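Local coordinates for protein HI_1472 (Haemophilus influenzae, PDB 3PSA), which binds molybdate and tungstate in the periplasm as the solute-binding component of the MolBCA importer, a low-affinity molybdate ABC transporter, and does not bind sulfate or phosphate, at residues V240-P245 against M271-K276; Q25-N30 against K276-P281; G194-G199 against K220-V225; L35-Q40 against F151-Q156. All blocks are in the same frame, centred on the assembly; numbering follows the deposited sequence.

Interaction 1: V240-P245 against M271-K276. With WO4 (tungstate(VI)ion), chain B.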
loop_
_atom_site.group_PDB
_atom_site.type_symbol
_atom_site.label_atom_id
_atom_site.label_comp_id
_atom_site.label_asym_id
_atom_site.label_seq_id
_atom_site.Cartn_x
_atom_site.Cartn_y
_atom_site.Cartn_z
ATOM N N VAL A 240 -13.897 3.595 -0.325
ATOM C CA VAL A 240 -13.359 3.282 1.009
ATOM C C VAL A 240 -12.457 2.029 0.939
ATOM O O VAL A 240 -12.805 1.020 0.335
ATOM C CB VAL A 240 -14.535 3.018 1.972
ATOM C CG1 VAL A 240 -14.067 2.651 3.389
ATOM C CG2 VAL A 240 -15.489 4.199 2.008
ATOM N N GLN A 241 -11.295 2.101 1.574
ATOM C CA GLN A 241 -10.408 0.956 1.727
ATOM C C GLN A 241 -11.038 -0.156 2.555
ATOM O O GLN A 241 -11.663 0.090 3.619
ATOM C CB GLN A 241 -9.134 1.442 2.428
ATOM C CG GLN A 241 -8.393 2.523 1.635
ATOM C CD GLN A 241 -7.232 3.171 2.380
ATOM O OE1 GLN A 241 -7.052 3.008 3.602
ATOM N NE2 GLN A 241 -6.437 3.931 1.645
ATOM N N ASP A 242 -10.772 -1.395 2.122
ATOM C CA ASP A 242 -11.333 -2.589 2.760
ATOM C C ASP A 242 -11.003 -2.676 4.241
ATOM O O ASP A 242 -11.785 -3.280 5.012
ATOM C CB ASP A 242 -10.802 -3.840 2.079
ATOM C CG ASP A 242 -11.552 -5.077 2.522
ATOM O OD1 ASP A 242 -12.818 -5.050 2.538
ATOM O OD2 ASP A 242 -10.861 -6.033 2.891
ATOM N N ARG A 243 -9.853 -2.114 4.654
ATOM C CA ARG A 243 -9.420 -2.232 6.064
ATOM C C ARG A 243 -10.256 -1.351 6.974
ATOM O O ARG A 243 -10.231 -1.573 8.188
ATOM C CB ARG A 243 -7.939 -1.898 6.250
ATOM C CG ARG A 243 -7.596 -0.502 5.867
ATOM C CD ARG A 243 -6.110 -0.273 5.853
ATOM N NE ARG A 243 -5.804 0.982 5.167
ATOM C CZ ARG A 243 -4.582 1.481 5.084
ATOM N NH1 ARG A 243 -3.579 0.843 5.679
ATOM N NH2 ARG A 243 -4.360 2.621 4.432
ATOM N N TYR A 244 -10.980 -0.381 6.390
ATOM C CA TYR A 244 -11.850 0.539 7.140
ATOM C C TYR A 244 -13.347 0.453 6.817
ATOM O O TYR A 244 -13.965 1.479 6.499
ATOM C CB TYR A 244 -11.349 1.984 6.991
ATOM C CG TYR A 244 -9.950 2.169 7.551
ATOM C CD1 TYR A 244 -9.629 1.738 8.845
ATOM C CD2 TYR A 244 -8.938 2.759 6.782
ATOM C CE1 TYR A 244 -8.328 1.907 9.365
ATOM C CE2 TYR A 244 -7.637 2.933 7.299
ATOM C CZ TYR A 244 -7.345 2.504 8.588
ATOM O OH TYR A 244 -6.063 2.673 9.099
ATOM N N PRO A 245 -13.956 -0.746 6.973
ATOM C CA PRO A 245 -15.309 -0.956 6.436
ATOM C C PRO A 245 -16.403 -0.120 7.156
ATOM O O PRO A 245 -17.402 0.211 6.520
ATOM C CB PRO A 245 -15.533 -2.466 6.628
ATOM C CG PRO A 245 -14.762 -2.779 7.885
ATOM C CD PRO A 245 -13.526 -1.878 7.812
ATOM N N MET A 271 -13.880 -0.974 -1.196
ATOM C CA MET A 271 -12.980 -1.569 -2.203
ATOM C C MET A 271 -12.545 -2.975 -1.771
ATOM O O MET A 271 -12.474 -3.237 -0.563
ATOM C CB MET A 271 -11.767 -0.680 -2.454
ATOM C CG MET A 271 -12.108 0.562 -3.271
ATOM S SD MET A 271 -10.702 1.638 -3.449
ATOM C CE MET A 271 -9.986 1.038 -4.960
ATOM N N PRO A 272 -12.249 -3.871 -2.739
ATOM C CA PRO A 272 -11.879 -5.231 -2.325
ATOM C C PRO A 272 -10.583 -5.241 -1.493
ATOM O O PRO A 272 -9.768 -4.268 -1.509
ATOM C CB PRO A 272 -11.706 -5.988 -3.655
ATOM C CG PRO A 272 -12.510 -5.226 -4.626
ATOM C CD PRO A 272 -12.436 -3.781 -4.198
ATOM N N GLU A 273 -10.398 -6.315 -0.734
ATOM C CA GLU A 273 -9.160 -6.526 0.043
ATOM C C GLU A 273 -7.865 -6.244 -0.718
ATOM O O GLU A 273 -6.922 -5.655 -0.145
ATOM C CB GLU A 273 -9.140 -7.974 0.503
ATOM C CG GLU A 273 -7.983 -8.415 1.353
ATOM C CD GLU A 273 -8.128 -9.907 1.691
ATOM O OE1 GLU A 273 -7.941 -10.786 0.805
ATOM O OE2 GLU A 273 -8.476 -10.204 2.853
ATOM N N TYR A 274 -7.806 -6.691 -1.979
ATOM C CA TYR A 274 -6.602 -6.602 -2.769
ATOM C C TYR A 274 -6.443 -5.210 -3.402
ATOM O O TYR A 274 -5.385 -4.869 -3.872
ATOM C CB TYR A 274 -6.551 -7.680 -3.855
ATOM C CG TYR A 274 -7.788 -7.718 -4.719
ATOM C CD1 TYR A 274 -8.037 -6.697 -5.679
ATOM C CD2 TYR A 274 -8.711 -8.766 -4.592
ATOM C CE1 TYR A 274 -9.164 -6.717 -6.485
ATOM C CE2 TYR A 274 -9.866 -8.780 -5.408
ATOM C CZ TYR A 274 -10.069 -7.749 -6.335
ATOM O OH TYR A 274 -11.182 -7.768 -7.141
ATOM N N ALA A 275 -7.520 -4.426 -3.404
ATOM C CA ALA A 275 -7.570 -3.223 -4.234
ATOM C C ALA A 275 -7.211 -1.999 -3.409
ATOM O O ALA A 275 -8.019 -1.080 -3.231
ATOM C CB ALA A 275 -8.983 -3.109 -4.890
ATOM N N LYS A 276 -5.980 -2.013 -2.906
ATOM C CA LYS A 276 -5.499 -1.057 -1.902
ATOM C C LYS A 276 -5.072 0.301 -2.504
ATOM O O LYS A 276 -3.944 0.473 -3.032
ATOM C CB LYS A 276 -4.356 -1.636 -1.052
ATOM C CG LYS A 276 -4.598 -3.014 -0.406
ATOM C CD LYS A 276 -3.315 -3.557 0.212
ATOM C CE LYS A 276 -3.500 -4.823 1.029
ATOM N NZ LYS A 276 -4.009 -5.987 0.231
HETATM W W WO4 B . -0.691 3.982 3.847
HETATM O O1 WO4 B . 0.677 4.802 4.903
HETATM O O2 WO4 B . -1.171 2.551 4.872
HETATM O O3 WO4 B . -2.363 4.554 3.217
HETATM O O4 WO4 B . 0.140 3.329 2.422
HETATM O O HOH W 1 -9.008 -1.946 -0.109
HETATM O O HOH W 2 -10.965 -8.668 3.667
#

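Interaction 2: Q25-N30 against K276-P281. With WO4 (tungstate(VI)ion), chain B.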
loop_
_atom_site.group_PDB
_atom_site.type_symbol
_atom_site.label_atom_id
_atom_site.label_comp_id
_atom_site.label_asym_id
_atom_site.label_seq_id
_atom_site.Cartn_x
_atom_site.Cartn_y
_atom_site.Cartn_z
ATOM N N GLN A 25 6.737 -2.221 9.427
ATOM C CA GLN A 25 5.985 -1.502 8.400
ATOM C C GLN A 25 5.081 -2.508 7.755
ATOM O O GLN A 25 5.537 -3.617 7.378
ATOM C CB GLN A 25 6.901 -0.964 7.309
ATOM C CG GLN A 25 6.162 -0.105 6.273
ATOM C CD GLN A 25 6.912 0.034 4.963
ATOM O OE1 GLN A 25 7.260 1.154 4.536
ATOM N NE2 GLN A 25 7.151 -1.077 4.306
ATOM N N HIS A 26 3.798 -2.142 7.627
ATOM C CA HIS A 26 2.818 -3.054 7.102
ATOM C C HIS A 26 2.992 -3.360 5.600
ATOM O O HIS A 26 2.709 -4.491 5.161
ATOM C CB HIS A 26 1.386 -2.550 7.414
ATOM C CG HIS A 26 1.131 -1.120 7.016
ATOM N ND1 HIS A 26 1.748 -0.052 7.632
ATOM C CD2 HIS A 26 0.265 -0.574 6.132
ATOM C CE1 HIS A 26 1.330 1.084 7.110
ATOM N NE2 HIS A 26 0.425 0.797 6.191
ATOM N N GLN A 27 3.482 -2.404 4.819
ATOM C CA GLN A 27 3.697 -2.647 3.406
ATOM C C GLN A 27 4.792 -3.683 3.193
ATOM O O GLN A 27 4.601 -4.607 2.441
ATOM C CB GLN A 27 4.077 -1.377 2.654
ATOM C CG GLN A 27 2.946 -0.366 2.594
ATOM C CD GLN A 27 2.963 0.660 3.734
ATOM O OE1 GLN A 27 3.714 0.514 4.721
ATOM N NE2 GLN A 27 2.136 1.739 3.593
ATOM N N THR A 28 5.912 -3.557 3.907
ATOM C CA THR A 28 6.978 -4.549 3.803
ATOM C C THR A 28 6.444 -5.891 4.311
ATOM O O THR A 28 6.739 -6.974 3.736
ATOM C CB THR A 28 8.245 -4.136 4.560
ATOM O OG1 THR A 28 8.809 -2.984 3.921
ATOM C CG2 THR A 28 9.262 -5.254 4.566
ATOM N N LEU A 29 5.664 -5.858 5.387
ATOM C CA LEU A 29 5.095 -7.097 5.920
ATOM C C LEU A 29 4.270 -7.858 4.876
ATOM O O LEU A 29 4.447 -9.079 4.687
ATOM C CB LEU A 29 4.253 -6.826 7.173
ATOM C CG LEU A 29 3.754 -8.104 7.855
ATOM C CD1 LEU A 29 4.883 -9.118 8.050
ATOM C CD2 LEU A 29 3.082 -7.760 9.204
ATOM N N ASN A 30 3.426 -7.125 4.152
ATOM C CA ASN A 30 2.600 -7.721 3.130
ATOM C C ASN A 30 3.430 -8.279 1.956
ATOM O O ASN A 30 3.122 -9.362 1.457
ATOM C CB ASN A 30 1.564 -6.687 2.693
ATOM C CG ASN A 30 0.602 -7.196 1.635
ATOM O OD1 ASN A 30 0.089 -8.319 1.703
ATOM N ND2 ASN A 30 0.319 -6.331 0.646
ATOM N N LYS A 276 -5.980 -2.013 -2.906
ATOM C CA LYS A 276 -5.499 -1.057 -1.902
ATOM C C LYS A 276 -5.072 0.301 -2.504
ATOM O O LYS A 276 -3.944 0.473 -3.032
ATOM C CB LYS A 276 -4.356 -1.636 -1.052
ATOM C CG LYS A 276 -4.598 -3.014 -0.406
ATOM C CD LYS A 276 -3.315 -3.557 0.212
ATOM C CE LYS A 276 -3.500 -4.823 1.029
ATOM N NZ LYS A 276 -4.009 -5.987 0.231
ATOM N N ALA A 277 -5.996 1.258 -2.418
ATOM C CA ALA A 277 -5.766 2.631 -2.883
ATOM C C ALA A 277 -5.071 3.408 -1.769
ATOM O O ALA A 277 -5.499 4.469 -1.312
ATOM C CB ALA A 277 -7.064 3.256 -3.309
ATOM N N TRP A 278 -3.914 2.868 -1.426
ATOM C CA TRP A 278 -3.124 3.298 -0.321
ATOM C C TRP A 278 -2.177 4.398 -0.752
ATOM O O TRP A 278 -1.892 4.642 -1.963
ATOM C CB TRP A 278 -2.353 2.092 0.244
ATOM C CG TRP A 278 -3.171 1.080 1.081
ATOM C CD1 TRP A 278 -4.543 1.027 1.274
ATOM C CD2 TRP A 278 -2.621 -0.025 1.806
ATOM N NE1 TRP A 278 -4.855 -0.031 2.092
ATOM C CE2 TRP A 278 -3.698 -0.688 2.440
ATOM C CE3 TRP A 278 -1.320 -0.487 2.025
ATOM C CZ2 TRP A 278 -3.505 -1.813 3.246
ATOM C CZ3 TRP A 278 -1.116 -1.591 2.802
ATOM C CH2 TRP A 278 -2.198 -2.257 3.419
ATOM N N GLY A 279 -1.617 5.022 0.263
ATOM C CA GLY A 279 -0.569 6.020 0.055
ATOM C C GLY A 279 0.641 5.432 -0.643
ATOM O O GLY A 279 1.288 6.105 -1.459
ATOM N N TYR A 280 0.895 4.160 -0.326
ATOM C CA TYR A 280 1.960 3.362 -0.931
ATOM C C TYR A 280 1.454 2.292 -1.896
ATOM O O TYR A 280 0.379 1.642 -1.674
ATOM C CB TYR A 280 2.748 2.662 0.179
ATOM C CG TYR A 280 3.582 3.545 1.094
ATOM C CD1 TYR A 280 4.984 3.425 1.139
ATOM C CD2 TYR A 280 2.968 4.470 1.951
ATOM C CE1 TYR A 280 5.732 4.204 2.040
ATOM C CE2 TYR A 280 3.706 5.243 2.847
ATOM C CZ TYR A 280 5.072 5.133 2.868
ATOM O OH TYR A 280 5.780 5.903 3.774
ATOM N N PRO A 281 2.249 2.055 -2.961
ATOM C CA PRO A 281 1.889 1.023 -3.930
ATOM C C PRO A 281 2.114 -0.430 -3.415
ATOM O O PRO A 281 3.128 -0.715 -2.757
ATOM C CB PRO A 281 2.798 1.329 -5.111
ATOM C CG PRO A 281 4.017 1.944 -4.526
ATOM C CD PRO A 281 3.548 2.694 -3.304
HETATM W W WO4 B . -0.691 3.982 3.847
HETATM O O1 WO4 B . 0.677 4.802 4.903
HETATM O O2 WO4 B . -1.171 2.551 4.872
HETATM O O3 WO4 B . -2.363 4.554 3.217
HETATM O O4 WO4 B . 0.140 3.329 2.422
#

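Interaction 3: G194-G199 against K220-V225. With WO4 (tungstate(VI)ion), chain B.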
loop_
_atom_site.group_PDB
_atom_site.type_symbol
_atom_site.label_atom_id
_atom_site.label_comp_id
_atom_site.label_asym_id
_atom_site.label_seq_id
_atom_site.Cartn_x
_atom_site.Cartn_y
_atom_site.Cartn_z
ATOM N N GLY A 194 -10.294 11.701 6.937
ATOM C CA GLY A 194 -8.967 11.516 6.350
ATOM C C GLY A 194 -9.102 11.342 4.835
ATOM O O GLY A 194 -10.097 10.783 4.357
ATOM N N THR A 195 -8.120 11.854 4.083
ATOM C CA THR A 195 -8.036 11.602 2.631
ATOM C C THR A 195 -6.604 11.722 2.141
ATOM O O THR A 195 -5.700 12.069 2.930
ATOM C CB THR A 195 -9.034 12.485 1.793
ATOM O OG1 THR A 195 -9.283 11.852 0.534
ATOM C CG2 THR A 195 -8.469 13.888 1.497
ATOM N N TYR A 196 -6.385 11.395 0.857
ATOM C CA TYR A 196 -5.050 11.439 0.245
ATOM C C TYR A 196 -5.030 12.484 -0.844
ATOM O O TYR A 196 -5.940 12.514 -1.684
ATOM C CB TYR A 196 -4.666 10.074 -0.353
ATOM C CG TYR A 196 -4.604 8.918 0.630
ATOM C CD1 TYR A 196 -3.374 8.484 1.158
ATOM C CD2 TYR A 196 -5.781 8.251 1.033
ATOM C CE1 TYR A 196 -3.335 7.401 2.071
ATOM C CE2 TYR A 196 -5.755 7.182 1.950
ATOM C CZ TYR A 196 -4.523 6.760 2.465
ATOM O OH TYR A 196 -4.431 5.683 3.350
ATOM N N GLY A 197 -4.059 13.388 -0.815
ATOM C CA GLY A 197 -3.896 14.262 -1.954
ATOM C C GLY A 197 -2.741 13.826 -2.843
ATOM O O GLY A 197 -2.504 12.626 -3.104
ATOM N N SER A 198 -1.997 14.825 -3.303
ATOM C CA SER A 198 -0.815 14.634 -4.134
ATOM C C SER A 198 0.318 13.816 -3.505
ATOM O O SER A 198 0.477 13.766 -2.279
ATOM C CB SER A 198 -0.267 16.010 -4.602
ATOM O OG SER A 198 0.176 16.828 -3.498
ATOM N N GLY A 199 1.120 13.209 -4.376
ATOM C CA GLY A 199 2.337 12.460 -3.986
ATOM C C GLY A 199 2.015 11.125 -3.334
ATOM O O GLY A 199 2.782 10.592 -2.533
ATOM N N LYS A 220 -2.001 18.037 0.088
ATOM C CA LYS A 220 -0.688 17.371 -0.064
ATOM C C LYS A 220 -0.609 16.135 0.838
ATOM O O LYS A 220 -0.644 16.245 2.063
ATOM C CB LYS A 220 0.426 18.332 0.317
ATOM C CG LYS A 220 1.814 17.774 0.074
ATOM C CD LYS A 220 2.853 18.683 0.686
ATOM C CE LYS A 220 4.255 18.182 0.460
ATOM N NZ LYS A 220 5.271 19.230 0.857
ATOM N N GLY A 221 -0.557 14.959 0.229
ATOM C CA GLY A 221 -0.435 13.706 0.999
ATOM C C GLY A 221 -1.624 13.332 1.879
ATOM O O GLY A 221 -2.780 13.660 1.575
ATOM N N PHE A 222 -1.349 12.602 2.956
ATOM C CA PHE A 222 -2.404 12.184 3.849
ATOM C C PHE A 222 -2.745 13.294 4.845
ATOM O O PHE A 222 -1.921 13.667 5.691
ATOM C CB PHE A 222 -2.054 10.869 4.553
ATOM C CG PHE A 222 -3.212 10.268 5.308
ATOM C CD1 PHE A 222 -4.262 9.651 4.621
ATOM C CD2 PHE A 222 -3.283 10.358 6.689
ATOM C CE1 PHE A 222 -5.349 9.108 5.304
ATOM C CE2 PHE A 222 -4.377 9.809 7.392
ATOM C CZ PHE A 222 -5.407 9.179 6.690
ATOM N N LYS A 223 -3.958 13.823 4.742
ATOM C CA LYS A 223 -4.423 14.933 5.583
ATOM C C LYS A 223 -5.861 14.753 6.037
ATOM O O LYS A 223 -6.673 14.124 5.352
ATOM C CB LYS A 223 -4.301 16.275 4.838
ATOM C CG LYS A 223 -2.864 16.723 4.479
ATOM C CD LYS A 223 -1.936 16.870 5.717
ATOM C CE LYS A 223 -0.472 16.898 5.334
ATOM N NZ LYS A 223 -0.114 18.056 4.488
ATOM N N GLN A 224 -6.166 15.287 7.213
ATOM C CA GLN A 224 -7.565 15.498 7.561
ATOM C C GLN A 224 -8.071 16.758 6.844
ATOM O O GLN A 224 -7.386 17.797 6.794
ATOM C CB GLN A 224 -7.747 15.610 9.075
ATOM C CG GLN A 224 -9.224 15.680 9.520
ATOM C CD GLN A 224 -9.398 15.828 11.037
ATOM O OE1 GLN A 224 -8.984 16.830 11.637
ATOM N NE2 GLN A 224 -10.067 14.855 11.650
ATOM N N VAL A 225 -9.252 16.626 6.254
ATOM C CA VAL A 225 -9.908 17.706 5.515
ATOM C C VAL A 225 -11.241 18.025 6.206
ATOM O O VAL A 225 -11.629 17.331 7.156
ATOM C CB VAL A 225 -10.126 17.328 4.033
ATOM C CG1 VAL A 225 -8.790 17.005 3.372
ATOM C CG2 VAL A 225 -11.038 16.148 3.921
HETATM W W WO4 B . -0.691 3.982 3.847
HETATM O O1 WO4 B . 0.677 4.802 4.903
HETATM O O2 WO4 B . -1.171 2.551 4.872
HETATM O O3 WO4 B . -2.363 4.554 3.217
HETATM O O4 WO4 B . 0.140 3.329 2.422
#

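Interaction 4: L35-Q40 against F151-Q156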
loop_
_atom_site.group_PDB
_atom_site.type_symbol
_atom_site.label_atom_id
_atom_site.label_comp_id
_atom_site.label_asym_id
_atom_site.label_seq_id
_atom_site.Cartn_x
_atom_site.Cartn_y
_atom_site.Cartn_z
ATOM N N LEU A 35 6.165 -13.108 -0.486
ATOM C CA LEU A 35 7.417 -13.771 -0.883
ATOM C C LEU A 35 7.584 -15.115 -0.165
ATOM O O LEU A 35 8.628 -15.813 -0.323
ATOM C CB LEU A 35 8.597 -12.866 -0.536
ATOM C CG LEU A 35 8.703 -11.593 -1.379
ATOM C CD1 LEU A 35 9.943 -10.823 -0.938
ATOM C CD2 LEU A 35 8.738 -11.934 -2.889
ATOM N N ASP A 36 6.579 -15.473 0.610
ATOM C CA ASP A 36 6.632 -16.709 1.453
ATOM C C ASP A 36 7.816 -16.668 2.464
ATOM O O ASP A 36 8.475 -17.697 2.716
ATOM C CB ASP A 36 6.655 -17.959 0.565
ATOM C CG ASP A 36 6.178 -19.228 1.300
ATOM O OD1 ASP A 36 5.343 -19.117 2.239
ATOM O OD2 ASP A 36 6.651 -20.330 0.915
ATOM N N ALA A 37 8.051 -15.472 3.024
ATOM C CA ALA A 37 9.157 -15.210 3.976
ATOM C C ALA A 37 8.776 -15.176 5.477
ATOM O O ALA A 37 9.622 -14.904 6.354
ATOM C CB ALA A 37 9.929 -13.934 3.570
ATOM N N THR A 38 7.536 -15.504 5.807
ATOM C CA THR A 38 7.128 -15.284 7.203
ATOM C C THR A 38 7.849 -16.145 8.240
ATOM O O THR A 38 7.886 -15.769 9.411
ATOM C CB THR A 38 5.618 -15.380 7.417
ATOM O OG1 THR A 38 5.188 -16.721 7.158
ATOM C CG2 THR A 38 4.898 -14.397 6.540
ATOM N N LYS A 39 8.441 -17.262 7.810
ATOM C CA LYS A 39 9.235 -18.119 8.724
ATOM C C LYS A 39 10.543 -17.470 9.185
ATOM O O LYS A 39 11.122 -17.867 10.221
ATOM C CB LYS A 39 9.443 -19.506 8.131
ATOM C CG LYS A 39 8.074 -20.211 7.888
ATOM C CD LYS A 39 8.207 -21.706 7.565
ATOM C CE LYS A 39 6.865 -22.259 7.018
ATOM N NZ LYS A 39 6.480 -21.565 5.743
ATOM N N GLN A 40 10.937 -16.407 8.480
ATOM C CA GLN A 40 12.141 -15.671 8.782
ATOM C C GLN A 40 11.832 -14.381 9.558
ATOM O O GLN A 40 12.726 -13.538 9.726
ATOM C CB GLN A 40 12.910 -15.358 7.490
ATOM C CG GLN A 40 13.301 -16.627 6.695
ATOM C CD GLN A 40 13.755 -16.322 5.298
ATOM O OE1 GLN A 40 14.797 -15.691 5.081
ATOM N NE2 GLN A 40 12.959 -16.725 4.339
ATOM N N PHE A 151 15.746 -11.468 2.214
ATOM C CA PHE A 151 15.179 -12.730 2.647
ATOM C C PHE A 151 15.574 -13.923 1.745
ATOM O O PHE A 151 15.147 -15.051 2.008
ATOM C CB PHE A 151 13.651 -12.597 2.649
ATOM C CG PHE A 151 13.085 -11.835 3.834
ATOM C CD1 PHE A 151 13.196 -12.348 5.125
ATOM C CD2 PHE A 151 12.383 -10.633 3.650
ATOM C CE1 PHE A 151 12.650 -11.661 6.241
ATOM C CE2 PHE A 151 11.814 -9.954 4.750
ATOM C CZ PHE A 151 11.974 -10.483 6.061
ATOM N N GLU A 152 16.388 -13.657 0.718
ATOM C CA GLU A 152 16.846 -14.641 -0.281
ATOM C C GLU A 152 15.647 -15.337 -0.924
ATOM O O GLU A 152 15.553 -16.559 -0.917
ATOM C CB GLU A 152 17.817 -15.653 0.331
ATOM C CG GLU A 152 19.101 -15.050 0.804
ATOM C CD GLU A 152 19.896 -16.053 1.593
ATOM O OE1 GLU A 152 19.560 -16.289 2.778
ATOM O OE2 GLU A 152 20.850 -16.618 1.005
ATOM N N LYS A 153 14.702 -14.525 -1.413
ATOM C CA LYS A 153 13.550 -14.978 -2.215
ATOM C C LYS A 153 13.622 -14.328 -3.599
ATOM O O LYS A 153 12.622 -13.823 -4.098
ATOM C CB LYS A 153 12.213 -14.580 -1.571
ATOM C CG LYS A 153 11.934 -15.179 -0.209
ATOM C CD LYS A 153 11.886 -16.676 -0.169
ATOM C CE LYS A 153 11.699 -17.127 1.267
ATOM N NZ LYS A 153 11.794 -18.599 1.531
ATOM N N LYS A 154 14.797 -14.333 -4.215
ATOM C CA LYS A 154 14.990 -13.627 -5.505
ATOM C C LYS A 154 14.027 -14.037 -6.623
ATOM O O LYS A 154 13.399 -13.168 -7.248
ATOM C CB LYS A 154 16.458 -13.679 -5.963
ATOM C CG LYS A 154 16.737 -12.764 -7.133
ATOM C CD LYS A 154 18.111 -12.971 -7.741
ATOM C CE LYS A 154 18.288 -12.085 -8.976
ATOM N NZ LYS A 154 17.397 -12.528 -10.093
ATOM N N GLN A 155 13.854 -15.343 -6.842
ATOM C CA GLN A 155 12.943 -15.809 -7.882
ATOM C C GLN A 155 11.501 -15.333 -7.636
ATOM O O GLN A 155 10.837 -14.796 -8.558
ATOM C CB GLN A 155 13.007 -17.338 -7.989
ATOM C CG GLN A 155 12.265 -17.929 -9.196
ATOM C CD GLN A 155 12.419 -19.440 -9.296
ATOM O OE1 GLN A 155 13.421 -20.014 -8.839
ATOM N NE2 GLN A 155 11.419 -20.100 -9.898
ATOM N N GLN A 156 10.998 -15.532 -6.408
ATOM C CA GLN A 156 9.590 -15.161 -6.142
ATOM C C GLN A 156 9.420 -13.634 -6.252
ATOM O O GLN A 156 8.394 -13.157 -6.751
ATOM C CB GLN A 156 9.045 -15.746 -4.832
ATOM C CG GLN A 156 7.494 -15.626 -4.799
ATOM C CD GLN A 156 6.771 -16.690 -4.006
ATOM O OE1 GLN A 156 5.927 -16.364 -3.168
ATOM N NE2 GLN A 156 7.054 -17.988 -4.307
#

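Interaction 1: V240-P245 against M271-K276
Met271 N donates to Val240 O at 2.7 Å, the one direct hydrogen bond between 240-245 and 271-276, and it carries the pairing of strands 237-240 and 268-270 one residue past the end of strand 268-270. Beyond it the chains touch through van der Waals contacts of Asp242. Its CB lies 3.2 Å from Met271 O, and with CG anti to the backbone N (chi1 -169°) the carboxylate swings over Glu273, where OD2 lies alongside CA and CB.

Water fills in where the backbones part. One molecule accepts from Asp242 N and donates to Pro272 O, tying together the two loops, each of which folds into a type I turn. A second lies within bonding distance of both Asp242 OD2 and Glu273 OE2, between the two carboxylates, while Glu273 OE1 is bonded to Tyr315.

The ligand-binding group here is Arg243, a molybdate-binding residue that touches nothing of 271-276. NE and NH2 both bond Gln241 OE1 at 2.8 Å, from the same face of the amide and above its plane, which fixes the guanidinium's rotation. NH1 and NH2 then reach tungstate O2, and NH2 also takes O3 at 3.0 Å.

Both segments are loops leaving the C-terminal ends of adjacent parallel strands; Trp292 of helix 283-297 packs on Met271 and Pro272, while helix 307-319 covers Tyr274.

Interaction 2: Q25-N30 against K276-P281
Gln27 folds back at chi2 (92°), which lays its amide over one face of the Tyr280 ring, and His26 takes chi1 51°, with CG between the backbone N and the carbonyl carbon, turning its imidazole toward Trp278. Gln27 NE2 comes within 3.3 Å of Tyr280 CD2, the amide and ring planes 42° apart. His26 CD2 approaches Trp278 CZ3 at 3.7 Å, the two rings meeting obliquely. Gln27 OE1 sits over the centre of the imidazole, so neighbouring side chains of the helix pack on each other as well as on the far loop.

This is the ligand cleft of a periplasmic binding protein: the start of helix 26-34 faces a loop that follows strand 268-270, and tungstate is held between them. His26 NE2 gives the anion O2 a nearly straight bond of 2.7 Å, in the plane of its ring. From the loop, Gly279 N donates to O3 at 3.1 Å and Tyr280 N to O4 at 3.0 Å, while Gln27 NE2 adds a weak bond to O4. Trp278 places one indole face toward O2, and Lys276 CD covers the opposite face. Farther from the anion, Asn30 ND2 passes Lys276 CE at 4.1 Å; Lys276 makes a salt bridge with Glu284, and Asn30 bonds Glu284 through ND2 and Tyr56 through OD1.

Interaction 3: G194-G199 against K220-V225
Thr195 and Lys223 form the hydrogen-bonded pair of a short antiparallel ribbon, Thr195 N giving to Lys223 O at 3.0 Å and Lys223 N to Thr195 O at 3.1 Å. Past the strands the ladder goes on through glycines: Gly197 N donates to Gly221 O at 2.7 Å from above the carbonyl plane, and Gly221 N to a lone pair of Ser198 O. Gly221 reaches its place with positive phi. The Lys223 ammonium turns back to bond Lys220 O, and Thr195 OG1 is taken up by Met188 O in strand 184-188, while its CG2 packs on Val225 CG1.

On the face carrying Tyr196 and Phe222, the non-hydrogen-bonded pair makes an edge-to-face contact. With CG anti to the backbone N (chi1 -170°), Phe222 sends CD1 over the centre of the Tyr196 ring, 3.5 Å from CE1, the planes at 56°.

Tyr196 OH donates to tungstate O3 over a very short 2.4 Å and receives Gln241 NE2. A hydroxyl that accepts from an amide while donating a hydrogen bond to an oxyanion would probably be polarised toward the anion, and the Phe222 edge over the ring face would limit how far this molybdate-binding tyrosine can swing.

Interaction 4: L35-Q40 against F151-Q156
Two helix ends meet here: helix 26-34 and helix 132-151 both finish in Schellman motifs, at Asp36 and Glu152, and the turns that follow them pack together. Ala37 places its methyl over one face of the Phe151 ring in a CH-pi contact, CB 3.8 Å from CG. Gln40 lies along the edge of the same ring, its CB 3.8 Å from Phe151 CD1, and the amide plane stands nearly perpendicular to the ring.

Lys153, the N-cap residue of helix 154-165, lies in the short turn after helix 132-151. Bent at chi2 (-60°), its chain runs past Leu35 O, which CG meets at 3.4 Å, and carries CE on to Asp36 O at 3.6 Å. Leu35 fills the other end, CD2 resting 3.8 Å from Gln156 C, with Ile147 and Ala148 of helix 132-151 against it. Phe89 of the parallel sheet 41-44, 21-24, 87-91, 109-112 meets the Phe151 ring, while Asp36 OD1 makes a salt bridge with Arg320.

Interactions 1, 2 and 3 converge on the tungstate, interaction 2 bringing four of the ligand residues and interactions 1 and 3 one each, though their centres lie 12 to 17 Å apart. Interaction 1 meets interaction 2 where Gln241 NE2 lies 3.1 Å from Ala277 O, a probable hydrogen bond, and where the Arg243 guanidinium makes a cation-pi contact with Trp278. They also share Lys276. Interactions 2 and 3 touch at Gly279 N and Tyr196 CE1, 3.4 Å apart. Interaction 4 stands apart from the site: its centre is about 17 Å from that of interaction 2 and about 33 Å from that of interaction 3, yet helix 26-34 joins it to interaction 2, carrying His26 and Gln27 at one end and leading into Asp36 at the other.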